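Local atomic coordinates of dextranase (Pseudarthrobacter oxydans, PDB entry 6NZS), a protein that catalyses the endohydrolysis of alpha-1,6-glucosidic linkages inside dextran chains, as a member of glycoside hydrolase family 49. Residues D112-R117 with V148-Q153; G235-G240 with A260-A265; N250-Y255 with D271-Y276; C487-Y492 with Q518-K523. All blocks are in the same frame, centred on the assembly; numbering follows the deposited sequence.

Contact 1. Residues D112-R117 with V148-Q153; sequences DQVQIR and VEFEPQ
Gln113 O takes the backbone N-H of Glu151 at 2.8 Å, and the CA-H of Phe150 also leans on this carbonyl. From here strands 114-117 and 144-150 run antiparallel within the N-terminal Ig-like domain. Gln115 and Glu149 form the hydrogen-bonded pair: Gln115 N reaches Glu149 O at 2.9 Å, while the return bond from Glu149 N to Gln115 O is more bent, 136° at the hydrogen. One face of the strands is apolar. Val114 CG2 sits over the face of the Phe150 ring, 3.8 Å from its centroid, and Val114 CG1 meets Val148 CG1 at 3.5 Å; with CG1 opposite the backbone N (chi1 179°), the two methyls are divided between these neighbours. Val133 and Ile135 of strand 132-137 pack against this side. On the face of Gln115 and Glu149, the Glu149 side chain crosses that of Arg117 at about a right angle, OE2 lying 3.8 Å from Arg117 CG. Glu149 OE1 is 4.0 Å from Arg117 NE, well out of the guanidinium plane, so this long salt bridge probably acts through charge alone. Directed bonds go outward: Arg117 NH1 to Ile434 O, and Glu149 OE2 to Ser147 OG and His435 NE2. With an alanine at Glu149, Ser147 and His435 would probably lose this partner. The contact thus joins an apolar domain interior to a polar seam against solenoid strand 423-435.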
loop_
_atom_site.group_PDB
_atom_site.type_symbol
_atom_site.label_atom_id
_atom_site.label_comp_id
_atom_site.label_asym_id
_atom_site.label_seq_id
_atom_site.Cartn_x
_atom_site.Cartn_y
_atom_site.Cartn_z
ATOM N N ASP A 112 -2.497 9.643 -26.000
ATOM C CA ASP A 112 -1.619 8.500 -25.785
ATOM C C ASP A 112 -0.444 8.844 -24.882
ATOM O O ASP A 112 0.156 7.936 -24.295
ATOM C CB ASP A 112 -1.090 7.968 -27.118
ATOM C CG ASP A 112 -0.530 6.565 -26.998
ATOM O OD1 ASP A 112 -1.259 5.681 -26.504
ATOM O OD2 ASP A 112 0.629 6.344 -27.398
ATOM N N GLN A 113 -0.104 10.124 -24.757
ATOM C CA GLN A 113 0.934 10.551 -23.827
ATOM C C GLN A 113 0.430 10.679 -22.399
ATOM O O GLN A 113 1.173 11.137 -21.524
ATOM C CB GLN A 113 1.595 11.847 -24.307
ATOM C CG GLN A 113 2.484 11.636 -25.531
ATOM C CD GLN A 113 3.460 12.769 -25.750
ATOM O OE1 GLN A 113 3.181 13.915 -25.413
ATOM N NE2 GLN A 113 4.623 12.448 -26.310
ATOM N N VAL A 114 -0.807 10.284 -22.131
ATOM C CA VAL A 114 -1.283 10.098 -20.768
ATOM C C VAL A 114 -1.657 8.633 -20.637
ATOM O O VAL A 114 -2.647 8.184 -21.230
ATOM C CB VAL A 114 -2.477 10.996 -20.435
ATOM C CG1 VAL A 114 -2.928 10.726 -19.004
ATOM C CG2 VAL A 114 -2.115 12.452 -20.612
ATOM N N GLN A 115 -0.886 7.887 -19.855
ATOM C CA GLN A 115 -1.158 6.474 -19.640
ATOM C C GLN A 115 -1.853 6.268 -18.301
ATOM O O GLN A 115 -1.535 6.936 -17.313
ATOM C CB GLN A 115 0.135 5.666 -19.713
ATOM C CG GLN A 115 0.661 5.603 -21.153
ATOM C CD GLN A 115 -0.285 4.835 -22.071
ATOM O OE1 GLN A 115 -0.724 3.742 -21.733
ATOM N NE2 GLN A 115 -0.604 5.408 -23.233
ATOM N N ILE A 116 -2.803 5.337 -18.281
ATOM C CA ILE A 116 -3.503 4.936 -17.064
ATOM C C ILE A 116 -2.901 3.625 -16.585
ATOM O O ILE A 116 -2.713 2.695 -17.377
ATOM C CB ILE A 116 -5.009 4.765 -17.328
ATOM C CG1 ILE A 116 -5.632 6.102 -17.736
ATOM C CG2 ILE A 116 -5.721 4.179 -16.100
ATOM C CD1 ILE A 116 -6.993 5.978 -18.379
ATOM N N ARG A 117 -2.584 3.550 -15.295
ATOM C CA ARG A 117 -2.172 2.288 -14.694
ATOM C C ARG A 117 -3.048 2.064 -13.469
ATOM O O ARG A 117 -3.190 2.982 -12.643
ATOM C CB ARG A 117 -0.695 2.280 -14.293
ATOM C CG ARG A 117 0.266 2.294 -15.485
ATOM C CD ARG A 117 1.648 1.723 -15.071
ATOM N NE ARG A 117 2.581 1.611 -16.201
ATOM C CZ ARG A 117 3.831 1.136 -16.141
ATOM N NH1 ARG A 117 4.376 0.699 -14.999
ATOM N NH2 ARG A 117 4.553 1.098 -17.253
ATOM N N VAL A 148 -2.513 8.345 -13.162
ATOM C CA VAL A 148 -2.557 9.102 -14.412
ATOM C C VAL A 148 -1.144 9.601 -14.704
ATOM O O VAL A 148 -0.559 10.339 -13.899
ATOM C CB VAL A 148 -3.549 10.272 -14.308
ATOM C CG1 VAL A 148 -3.547 11.105 -15.580
ATOM C CG2 VAL A 148 -4.953 9.750 -13.997
ATOM N N GLU A 149 -0.585 9.192 -15.845
ATOM C CA GLU A 149 0.858 9.298 -16.090
ATOM C C GLU A 149 1.127 10.103 -17.362
ATOM O O GLU A 149 1.058 9.571 -18.477
ATOM C CB GLU A 149 1.479 7.901 -16.133
ATOM C CG GLU A 149 0.981 7.044 -14.965
ATOM C CD GLU A 149 1.848 5.853 -14.612
ATOM O OE1 GLU A 149 2.786 5.509 -15.372
ATOM O OE2 GLU A 149 1.588 5.270 -13.545
ATOM N N PHE A 150 1.439 11.387 -17.196
ATOM C CA PHE A 150 1.790 12.232 -18.332
ATOM C C PHE A 150 3.232 11.939 -18.742
ATOM O O PHE A 150 4.145 11.977 -17.907
ATOM C CB PHE A 150 1.672 13.707 -17.946
ATOM C CG PHE A 150 0.260 14.226 -17.886
ATOM C CD1 PHE A 150 -0.565 13.927 -16.807
ATOM C CD2 PHE A 150 -0.223 15.049 -18.890
ATOM C CE1 PHE A 150 -1.860 14.426 -16.746
ATOM C CE2 PHE A 150 -1.518 15.548 -18.834
ATOM C CZ PHE A 150 -2.333 15.233 -17.764
ATOM N N GLU A 151 3.437 11.647 -20.027
ATOM C CA GLU A 151 4.771 11.313 -20.525
ATOM C C GLU A 151 5.875 12.292 -20.121
ATOM O O GLU A 151 6.951 11.820 -19.710
ATOM C CB GLU A 151 4.726 11.078 -22.043
ATOM C CG GLU A 151 5.938 10.332 -22.575
ATOM C CD GLU A 151 5.833 10.070 -24.061
ATOM O OE1 GLU A 151 4.843 9.434 -24.485
ATOM O OE2 GLU A 151 6.735 10.511 -24.803
ATOM N N PRO A 152 5.698 13.619 -20.190
ATOM C CA PRO A 152 6.790 14.523 -19.784
ATOM C C PRO A 152 7.162 14.439 -18.311
ATOM O O PRO A 152 8.228 14.949 -17.937
ATOM C CB PRO A 152 6.258 15.922 -20.135
ATOM C CG PRO A 152 5.126 15.693 -21.062
ATOM C CD PRO A 152 4.553 14.361 -20.754
ATOM N N GLN A 153 6.327 13.829 -17.466
ATOM C CA GLN A 153 6.635 13.655 -16.052
ATOM C C GLN A 153 7.433 12.389 -15.761
ATOM O O GLN A 153 7.927 12.233 -14.638
ATOM C CB GLN A 153 5.334 13.685 -15.239
ATOM C CG GLN A 153 4.846 15.099 -14.975
ATOM C CD GLN A 153 5.762 15.822 -14.020
ATOM O OE1 GLN A 153 6.091 15.300 -12.957
ATOM N NE2 GLN A 153 6.214 17.007 -14.403
#

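Contact 2. Residues G235-G240 with A260-A265; sequences GTYSMG and AYVKGA
Neighbouring coils of the right-handed parallel beta-helix meet here: strands 235-238 and 260-263 run side by side, one residue of each facing one of the other from Gly235-Ala260 to Ser238-Lys263. Four backbone bonds alternate across them, starting with Tyr261 N to Gly235 O at 2.8 Å. The straightest is Lys263 N to Tyr237 O, 172° at the hydrogen. On the face shared by Tyr237 and Val262, the tyrosine ring turns an edge to Tyr261 O, and its CD1 meets Val262 CG2 at 3.8 Å. Phe232 packs edge-to-face with the same ring, and Tyr237 OH bonds to Lys233 O. Beyond the strands, Met239 stretches out with its chain extended past CG (chi2 -169°), packing SD directly on the glycine, 3.6 Å from Gly264 CA, where no side chain intervenes. Ala265 N gives SD a weak hydrogen bond of 3.5 Å, and the end methyl, Met239 CE, touches Ala265 O at 3.4 Å. On the other face, with Thr236 and Tyr261, Lys263 sends NZ away to Gly27 O and Glu30 O. Regular amide pairing therefore fixes the coil register, and beyond its last bond the next N-H has only a weak hold on the sulfur.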
loop_
_atom_site.group_PDB
_atom_site.type_symbol
_atom_site.label_atom_id
_atom_site.label_comp_id
_atom_site.label_asym_id
_atom_site.label_seq_id
_atom_site.Cartn_x
_atom_site.Cartn_y
_atom_site.Cartn_z
ATOM N N GLY A 235 -13.122 19.714 6.924
ATOM C CA GLY A 235 -12.284 20.687 7.594
ATOM C C GLY A 235 -10.920 20.089 7.866
ATOM O O GLY A 235 -10.614 18.975 7.446
ATOM N N THR A 236 -10.093 20.850 8.580
ATOM C CA THR A 236 -8.733 20.434 8.896
ATOM C C THR A 236 -8.534 20.384 10.404
ATOM O O THR A 236 -8.963 21.292 11.124
ATOM C CB THR A 236 -7.705 21.386 8.260
ATOM O OG1 THR A 236 -7.855 21.350 6.835
ATOM C CG2 THR A 236 -6.274 20.990 8.636
ATOM N N TYR A 237 -7.866 19.326 10.865
ATOM C CA TYR A 237 -7.665 19.054 12.282
ATOM C C TYR A 237 -6.221 18.622 12.506
ATOM O O TYR A 237 -5.625 17.956 11.657
ATOM C CB TYR A 237 -8.619 17.946 12.764
ATOM C CG TYR A 237 -10.056 18.170 12.334
ATOM C CD1 TYR A 237 -10.504 17.783 11.072
ATOM C CD2 TYR A 237 -10.967 18.774 13.194
ATOM C CE1 TYR A 237 -11.817 18.003 10.675
ATOM C CE2 TYR A 237 -12.282 18.983 12.819
ATOM C CZ TYR A 237 -12.707 18.600 11.562
ATOM O OH TYR A 237 -14.016 18.826 11.201
ATOM N N SER A 238 -5.656 18.998 13.657
ATOM C CA SER A 238 -4.237 18.796 13.933
ATOM C C SER A 238 -4.050 18.217 15.330
ATOM O O SER A 238 -4.444 18.843 16.319
ATOM C CB SER A 238 -3.475 20.121 13.819
ATOM O OG SER A 238 -2.144 19.971 14.290
ATOM N N MET A 239 -3.429 17.037 15.414
ATOM C CA MET A 239 -3.065 16.456 16.704
ATOM C C MET A 239 -1.692 16.903 17.186
ATOM O O MET A 239 -1.401 16.789 18.382
ATOM C CB MET A 239 -3.107 14.924 16.648
ATOM C CG MET A 239 -4.509 14.329 16.545
ATOM S SD MET A 239 -4.514 12.548 16.814
ATOM C CE MET A 239 -6.035 12.079 15.991
ATOM N N GLY A 240 -0.853 17.411 16.290
ATOM C CA GLY A 240 0.498 17.810 16.624
ATOM C C GLY A 240 1.491 16.665 16.519
ATOM O O GLY A 240 1.139 15.490 16.396
ATOM N N ALA A 260 -12.766 15.882 5.162
ATOM C CA ALA A 260 -12.031 16.013 6.408
ATOM C C ALA A 260 -10.576 15.633 6.181
ATOM O O ALA A 260 -10.274 14.668 5.471
ATOM C CB ALA A 260 -12.637 15.109 7.480
ATOM N N TYR A 261 -9.673 16.403 6.785
ATOM C CA TYR A 261 -8.236 16.146 6.740
ATOM C C TYR A 261 -7.732 16.209 8.174
ATOM O O TYR A 261 -7.696 17.289 8.777
ATOM C CB TYR A 261 -7.534 17.185 5.864
ATOM C CG TYR A 261 -6.106 16.835 5.484
ATOM C CD1 TYR A 261 -5.048 17.097 6.341
ATOM C CD2 TYR A 261 -5.822 16.252 4.253
ATOM C CE1 TYR A 261 -3.750 16.791 5.984
ATOM C CE2 TYR A 261 -4.520 15.940 3.889
ATOM C CZ TYR A 261 -3.494 16.208 4.756
ATOM O OH TYR A 261 -2.206 15.894 4.384
ATOM N N VAL A 262 -7.375 15.056 8.724
ATOM C CA VAL A 262 -6.945 14.937 10.113
ATOM C C VAL A 262 -5.464 14.587 10.123
ATOM O O VAL A 262 -5.066 13.524 9.630
ATOM C CB VAL A 262 -7.756 13.861 10.850
ATOM C CG1 VAL A 262 -7.246 13.709 12.283
ATOM C CG2 VAL A 262 -9.242 14.211 10.828
ATOM N N LYS A 263 -4.644 15.470 10.691
ATOM C CA LYS A 263 -3.241 15.162 10.947
ATOM C C LYS A 263 -3.168 14.505 12.320
ATOM O O LYS A 263 -3.456 15.154 13.334
ATOM C CB LYS A 263 -2.411 16.441 10.906
ATOM C CG LYS A 263 -2.608 17.231 9.632
ATOM C CD LYS A 263 -1.798 18.513 9.629
ATOM C CE LYS A 263 -2.080 19.299 8.354
ATOM N NZ LYS A 263 -1.103 20.401 8.178
ATOM N N GLY A 264 -2.835 13.219 12.354
ATOM C CA GLY A 264 -2.839 12.480 13.609
ATOM C C GLY A 264 -2.886 10.977 13.375
ATOM O O GLY A 264 -2.582 10.492 12.289
ATOM N N ALA A 265 -3.251 10.257 14.440
ATOM C CA ALA A 265 -3.281 8.799 14.461
ATOM C C ALA A 265 -4.204 8.376 15.593
ATOM O O ALA A 265 -4.480 9.155 16.506
ATOM C CB ALA A 265 -1.884 8.203 14.652
#

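Contact 3. Residues N250-Y255 with D271-Y276; sequences NVKWVY and DNQSQY
Lys252 CB rests against the amide of Gln273, 3.8 Å from its CD, and the backbone oxygen Lys252 O receives the CA-H of Tyr276, with 3.4 Å between O and CA. No direct hydrogen bond joins the two segments; two waters make the polar links. One donates a hydrogen bond to Asn250 O at 2.9 Å and accepts from Gln273 NE2. The other donates to both Lys252 O and Gln275 O, each 3.0 Å away, tying together two carbonyls that could not bond to each other. Gln273 is set in place by a bend in its chain (chi2 -70°), which turns the amide toward Lys252 and lets NE2 reach Pro249 O besides the water. Behind it, Gln273 CB lies on one face of the Tyr276 ring, 3.4 Å above the plane and offset to the rim. The ring's hydroxyl then holds the backbone of the same residue: Gln273 N donates to Tyr276 OH at 3.2 Å. Lys252 leads its ammonium group away to Ser208 O. These turns bring the chain into parallel solenoid strands 253-256 and 275-279, which pair through backbone bonds of Lys252 and Val254 with Lys277. Strand 229-232 adjoins the former strand and strand 325-335 the latter, while Phe268 of strand 266-268 touches both Val251 and the Tyr276 ring.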
loop_
_atom_site.group_PDB
_atom_site.type_symbol
_atom_site.label_atom_id
_atom_site.label_comp_id
_atom_site.label_asym_id
_atom_site.label_seq_id
_atom_site.Cartn_x
_atom_site.Cartn_y
_atom_site.Cartn_z
ATOM N N ASN A 250 -15.486 3.904 25.605
ATOM C CA ASN A 250 -16.795 4.210 25.049
ATOM C C ASN A 250 -16.774 4.398 23.533
ATOM O O ASN A 250 -17.820 4.250 22.893
ATOM C CB ASN A 250 -17.323 5.475 25.735
ATOM C CG ASN A 250 -16.205 6.488 26.043
ATOM O OD1 ASN A 250 -15.472 6.342 27.039
ATOM N ND2 ASN A 250 -16.083 7.526 25.197
ATOM N N VAL A 251 -15.622 4.711 22.944
ATOM C CA VAL A 251 -15.563 5.065 21.528
ATOM C C VAL A 251 -15.543 3.798 20.679
ATOM O O VAL A 251 -14.638 2.967 20.796
ATOM C CB VAL A 251 -14.349 5.947 21.226
ATOM C CG1 VAL A 251 -14.288 6.241 19.732
ATOM C CG2 VAL A 251 -14.432 7.241 22.022
ATOM N N LYS A 252 -16.542 3.654 19.811
ATOM C CA LYS A 252 -16.643 2.495 18.938
ATOM C C LYS A 252 -16.490 2.849 17.467
ATOM O O LYS A 252 -16.411 1.940 16.635
ATOM C CB LYS A 252 -17.993 1.784 19.146
ATOM C CG LYS A 252 -19.202 2.632 18.747
ATOM C CD LYS A 252 -20.538 1.994 19.124
ATOM C CE LYS A 252 -21.695 2.791 18.525
ATOM N NZ LYS A 252 -23.033 2.260 18.918
ATOM N N TRP A 253 -16.445 4.133 17.127
ATOM C CA TRP A 253 -16.493 4.545 15.729
ATOM C C TRP A 253 -15.769 5.873 15.582
ATOM O O TRP A 253 -16.076 6.827 16.302
ATOM C CB TRP A 253 -17.960 4.706 15.320
ATOM C CG TRP A 253 -18.268 4.752 13.842
ATOM C CD1 TRP A 253 -17.414 5.055 12.811
ATOM C CD2 TRP A 253 -19.540 4.493 13.248
ATOM N NE1 TRP A 253 -18.089 4.987 11.611
ATOM C CE2 TRP A 253 -19.394 4.642 11.856
ATOM C CE3 TRP A 253 -20.790 4.132 13.764
ATOM C CZ2 TRP A 253 -20.457 4.448 10.971
ATOM C CZ3 TRP A 253 -21.842 3.949 12.889
ATOM C CH2 TRP A 253 -21.671 4.102 11.507
ATOM N N VAL A 254 -14.814 5.933 14.651
ATOM C CA VAL A 254 -14.215 7.185 14.202
ATOM C C VAL A 254 -14.600 7.368 12.741
ATOM O O VAL A 254 -14.395 6.460 11.924
ATOM C CB VAL A 254 -12.686 7.177 14.380
ATOM C CG1 VAL A 254 -12.066 8.372 13.661
ATOM C CG2 VAL A 254 -12.337 7.185 15.866
ATOM N N TYR A 255 -15.191 8.516 12.419
ATOM C CA TYR A 255 -15.678 8.800 11.077
ATOM C C TYR A 255 -14.967 10.031 10.539
ATOM O O TYR A 255 -14.960 11.084 11.186
ATOM C CB TYR A 255 -17.200 9.032 11.077
ATOM C CG TYR A 255 -17.719 9.371 9.703
ATOM C CD1 TYR A 255 -17.749 8.414 8.697
ATOM C CD2 TYR A 255 -18.146 10.652 9.399
ATOM C CE1 TYR A 255 -18.196 8.721 7.424
ATOM C CE2 TYR A 255 -18.607 10.971 8.123
ATOM C CZ TYR A 255 -18.620 10.003 7.139
ATOM O OH TYR A 255 -19.062 10.316 5.870
ATOM N N ASP A 271 -10.298 -3.107 24.631
ATOM C CA ASP A 271 -10.743 -4.249 23.840
ATOM C C ASP A 271 -12.182 -4.651 24.142
ATOM O O ASP A 271 -12.566 -5.797 23.890
ATOM C CB ASP A 271 -9.793 -5.445 24.002
ATOM C CG ASP A 271 -9.686 -5.938 25.440
ATOM O OD1 ASP A 271 -10.393 -5.411 26.322
ATOM O OD2 ASP A 271 -8.879 -6.863 25.685
ATOM N N ASN A 272 -12.997 -3.720 24.639
ATOM C CA ASN A 272 -14.309 -4.044 25.178
ATOM C C ASN A 272 -15.439 -4.012 24.154
ATOM O O ASN A 272 -16.532 -4.501 24.454
ATOM C CB ASN A 272 -14.655 -3.091 26.328
ATOM C CG ASN A 272 -14.593 -1.640 25.910
ATOM O OD1 ASN A 272 -13.514 -1.107 25.674
ATOM N ND2 ASN A 272 -15.749 -1.002 25.794
ATOM N N GLN A 273 -15.229 -3.445 22.966
ATOM C CA GLN A 273 -16.299 -3.347 21.977
ATOM C C GLN A 273 -16.383 -4.616 21.141
ATOM O O GLN A 273 -15.361 -5.208 20.790
ATOM C CB GLN A 273 -16.081 -2.157 21.036
ATOM C CG GLN A 273 -16.083 -0.783 21.708
ATOM C CD GLN A 273 -17.451 -0.360 22.211
ATOM O OE1 GLN A 273 -18.480 -0.908 21.809
ATOM N NE2 GLN A 273 -17.469 0.632 23.096
ATOM N N SER A 274 -17.610 -5.026 20.816
ATOM C CA SER A 274 -17.783 -6.137 19.886
ATOM C C SER A 274 -17.591 -5.701 18.438
ATOM O O SER A 274 -17.210 -6.527 17.597
ATOM C CB SER A 274 -19.149 -6.799 20.070
ATOM O OG SER A 274 -20.190 -5.924 19.684
ATOM N N GLN A 275 -17.842 -4.427 18.133
ATOM C CA GLN A 275 -17.718 -3.911 16.772
ATOM C C GLN A 275 -17.036 -2.553 16.804
ATOM O O GLN A 275 -17.518 -1.625 17.463
ATOM C CB GLN A 275 -19.091 -3.785 16.111
ATOM C CG GLN A 275 -19.065 -3.079 14.748
ATOM C CD GLN A 275 -18.676 -4.023 13.625
ATOM O OE1 GLN A 275 -19.333 -5.039 13.398
ATOM N NE2 GLN A 275 -17.595 -3.694 12.918
ATOM N N TYR A 276 -15.930 -2.435 16.072
ATOM C CA TYR A 276 -15.222 -1.181 15.878
ATOM C C TYR A 276 -15.423 -0.731 14.438
ATOM O O TYR A 276 -15.608 -1.554 13.537
ATOM C CB TYR A 276 -13.714 -1.354 16.117
ATOM C CG TYR A 276 -13.375 -1.682 17.553
ATOM C CD1 TYR A 276 -13.240 -0.675 18.496
ATOM C CD2 TYR A 276 -13.211 -2.994 17.964
ATOM C CE1 TYR A 276 -12.939 -0.964 19.818
ATOM C CE2 TYR A 276 -12.914 -3.297 19.284
ATOM C CZ TYR A 276 -12.780 -2.276 20.204
ATOM O OH TYR A 276 -12.494 -2.581 21.527
HETATM O O HOH W 1 -19.950 2.400 23.566
HETATM O O HOH W 2 -18.875 0.444 15.807
#

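Contact 4. Residues C487-Y492 with Q518-K523; sequences CAIRVY and QVSHLK
The guanidinium of Arg490 presents its edge to Val519 O, with Cys487 SG over the centre of one face, 3.7 Å above the plane. This is a parallel beta-helix contact, strand 489-493 lying beside strand 521-524 of the following coil. Arg490 grips the carbonyl side-on with two nitrogens, NE at 2.8 Å and NH2 at 3.0 Å from Val519 O, which lies nearly in the guanidinium plane. The extended chain (chi2 174°) carries the group there; NH1 goes on to Lys444 O, and NH2 also to Ser517 O. A leucine in place of Arg490 would probably leave all three carbonyls without these donors and the loop at Val519 less firmly tied to the strand. The His521 ring has Lys523 CE over the centre of one face and Tyr492 OH at its edge, hydrogen-bonded to ND1 at 2.7 Å. The two rings meet rim to rim, their planes 81° apart. On the opposite side of the strands Val491 CB packs on Leu522 CD1. Cys487 is fastened to Cys448 by a disulfide. Farther along, Ser520 OG accepts from Ile489 N at 3.0 Å, and a water links that OG to Ala488 N and Gln518 O, donating to the latter at 2.7 Å.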
loop_
_atom_site.group_PDB
_atom_site.type_symbol
_atom_site.label_atom_id
_atom_site.label_comp_id
_atom_site.label_asym_id
_atom_site.label_seq_id
_atom_site.Cartn_x
_atom_site.Cartn_y
_atom_site.Cartn_z
ATOM N N CYS A 487 12.620 -9.413 -9.145
ATOM C CA CYS A 487 12.553 -10.867 -8.998
ATOM C C CYS A 487 11.125 -11.283 -8.671
ATOM O O CYS A 487 10.345 -10.507 -8.121
ATOM C CB CYS A 487 13.541 -11.391 -7.943
ATOM S SG CYS A 487 13.527 -10.528 -6.359
ATOM N N ALA A 488 10.801 -12.536 -9.008
ATOM C CA ALA A 488 9.438 -13.037 -8.839
ATOM C C ALA A 488 9.153 -13.507 -7.415
ATOM O O ALA A 488 8.194 -13.049 -6.789
ATOM C CB ALA A 488 9.156 -14.164 -9.837
ATOM N N ILE A 489 9.949 -14.442 -6.897
ATOM C CA ILE A 489 9.589 -15.113 -5.646
ATOM C C ILE A 489 10.831 -15.619 -4.926
ATOM O O ILE A 489 11.688 -16.275 -5.525
ATOM C CB ILE A 489 8.559 -16.237 -5.893
ATOM C CG1 ILE A 489 8.155 -16.893 -4.578
ATOM C CG2 ILE A 489 9.095 -17.272 -6.876
ATOM C CD1 ILE A 489 6.847 -17.693 -4.686
ATOM N N ARG A 490 10.917 -15.339 -3.625
ATOM C CA ARG A 490 11.960 -15.918 -2.785
ATOM C C ARG A 490 11.303 -16.470 -1.534
ATOM O O ARG A 490 10.765 -15.709 -0.727
ATOM C CB ARG A 490 13.058 -14.911 -2.437
ATOM C CG ARG A 490 14.045 -14.717 -3.577
ATOM C CD ARG A 490 15.071 -13.625 -3.316
ATOM N NE ARG A 490 15.704 -13.297 -4.587
ATOM C CZ ARG A 490 16.461 -12.229 -4.814
ATOM N NH1 ARG A 490 16.731 -11.372 -3.842
ATOM N NH2 ARG A 490 16.942 -12.021 -6.034
ATOM N N VAL A 491 11.353 -17.787 -1.375
ATOM C CA VAL A 491 10.781 -18.454 -0.215
ATOM C C VAL A 491 11.920 -19.064 0.586
ATOM O O VAL A 491 12.513 -20.063 0.167
ATOM C CB VAL A 491 9.762 -19.520 -0.637
ATOM C CG1 VAL A 491 9.256 -20.298 0.581
ATOM C CG2 VAL A 491 8.591 -18.871 -1.379
ATOM N N TYR A 492 12.229 -18.460 1.729
ATOM C CA TYR A 492 13.090 -19.078 2.736
ATOM C C TYR A 492 12.136 -19.688 3.754
ATOM O O TYR A 492 11.598 -18.986 4.614
ATOM C CB TYR A 492 14.057 -18.051 3.324
ATOM C CG TYR A 492 14.801 -17.359 2.204
ATOM C CD1 TYR A 492 15.855 -17.986 1.549
ATOM C CD2 TYR A 492 14.390 -16.114 1.744
ATOM C CE1 TYR A 492 16.502 -17.370 0.483
ATOM C CE2 TYR A 492 15.018 -15.497 0.698
ATOM C CZ TYR A 492 16.079 -16.120 0.077
ATOM O OH TYR A 492 16.699 -15.499 -0.986
ATOM N N GLN A 518 18.446 -11.249 -9.939
ATOM C CA GLN A 518 17.035 -11.400 -10.255
ATOM C C GLN A 518 16.522 -12.795 -9.945
ATOM O O GLN A 518 15.391 -13.130 -10.320
ATOM C CB GLN A 518 16.820 -11.070 -11.731
ATOM C CG GLN A 518 17.273 -9.661 -12.062
ATOM C CD GLN A 518 17.279 -9.360 -13.539
ATOM O OE1 GLN A 518 17.468 -10.250 -14.379
ATOM N NE2 GLN A 518 17.088 -8.086 -13.875
ATOM N N VAL A 519 17.313 -13.596 -9.231
ATOM C CA VAL A 519 16.989 -15.003 -9.043
ATOM C C VAL A 519 15.782 -15.165 -8.128
ATOM O O VAL A 519 15.564 -14.382 -7.195
ATOM C CB VAL A 519 18.222 -15.730 -8.476
ATOM C CG1 VAL A 519 18.503 -15.298 -7.042
ATOM C CG2 VAL A 519 18.045 -17.247 -8.553
ATOM N N SER A 520 14.986 -16.188 -8.409
ATOM C CA SER A 520 13.947 -16.649 -7.498
ATOM C C SER A 520 14.472 -17.853 -6.721
ATOM O O SER A 520 15.208 -18.677 -7.271
ATOM C CB SER A 520 12.689 -17.026 -8.276
ATOM O OG SER A 520 11.974 -15.856 -8.666
ATOM N N HIS A 521 14.100 -17.941 -5.432
ATOM C CA HIS A 521 14.640 -18.938 -4.510
ATOM C C HIS A 521 13.528 -19.747 -3.854
ATOM O O HIS A 521 12.418 -19.258 -3.634
ATOM C CB HIS A 521 15.437 -18.271 -3.378
ATOM C CG HIS A 521 16.858 -17.953 -3.733
ATOM N ND1 HIS A 521 17.658 -17.152 -2.949
ATOM C CD2 HIS A 521 17.616 -18.321 -4.794
ATOM C CE1 HIS A 521 18.856 -17.056 -3.499
ATOM N NE2 HIS A 521 18.855 -17.754 -4.621
ATOM N N LEU A 522 13.862 -20.992 -3.510
ATOM C CA LEU A 522 12.987 -21.871 -2.733
ATOM C C LEU A 522 13.909 -22.755 -1.904
ATOM O O LEU A 522 14.591 -23.626 -2.461
ATOM C CB LEU A 522 12.124 -22.714 -3.660
ATOM C CG LEU A 522 11.147 -23.686 -2.986
ATOM C CD1 LEU A 522 10.080 -22.943 -2.174
ATOM C CD2 LEU A 522 10.488 -24.548 -4.035
ATOM N N LYS A 523 13.954 -22.520 -0.591
ATOM C CA LYS A 523 14.931 -23.163 0.279
ATOM C C LYS A 523 14.245 -23.628 1.552
ATOM O O LYS A 523 13.359 -22.944 2.071
ATOM C CB LYS A 523 16.047 -22.183 0.664
ATOM C CG LYS A 523 16.853 -21.655 -0.529
ATOM C CD LYS A 523 18.038 -20.814 -0.072
ATOM C CE LYS A 523 18.865 -20.341 -1.257
ATOM N NZ LYS A 523 19.619 -21.475 -1.879
HETATM O O HOH W 3 12.813 -14.011 -10.580
#

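Overall arrangement
Contact 1 stands apart: its strands are antiparallel and belong to the N-terminal Ig-like domain, whereas contacts 2 and 4 pair parallel strands of the beta-helix and contact 3 joins the turns that lead into two more. Contacts 2 and 3 are neighbours, their nearest atoms about 6 Å apart, because strands 253-256 and 260-263 follow each other in the chain and their segments alternate along it. Contact 4 lies about 42 Å, centre to centre, from contact 2, across the chain's centre. Contacts 2 and 4 are buried, contacts 1 and 3 only partly. Backbone bonds hold contacts 1, 2 and 4, with charge added in the first and an arginine grip in the last; contact 3 has none across its segments and uses water.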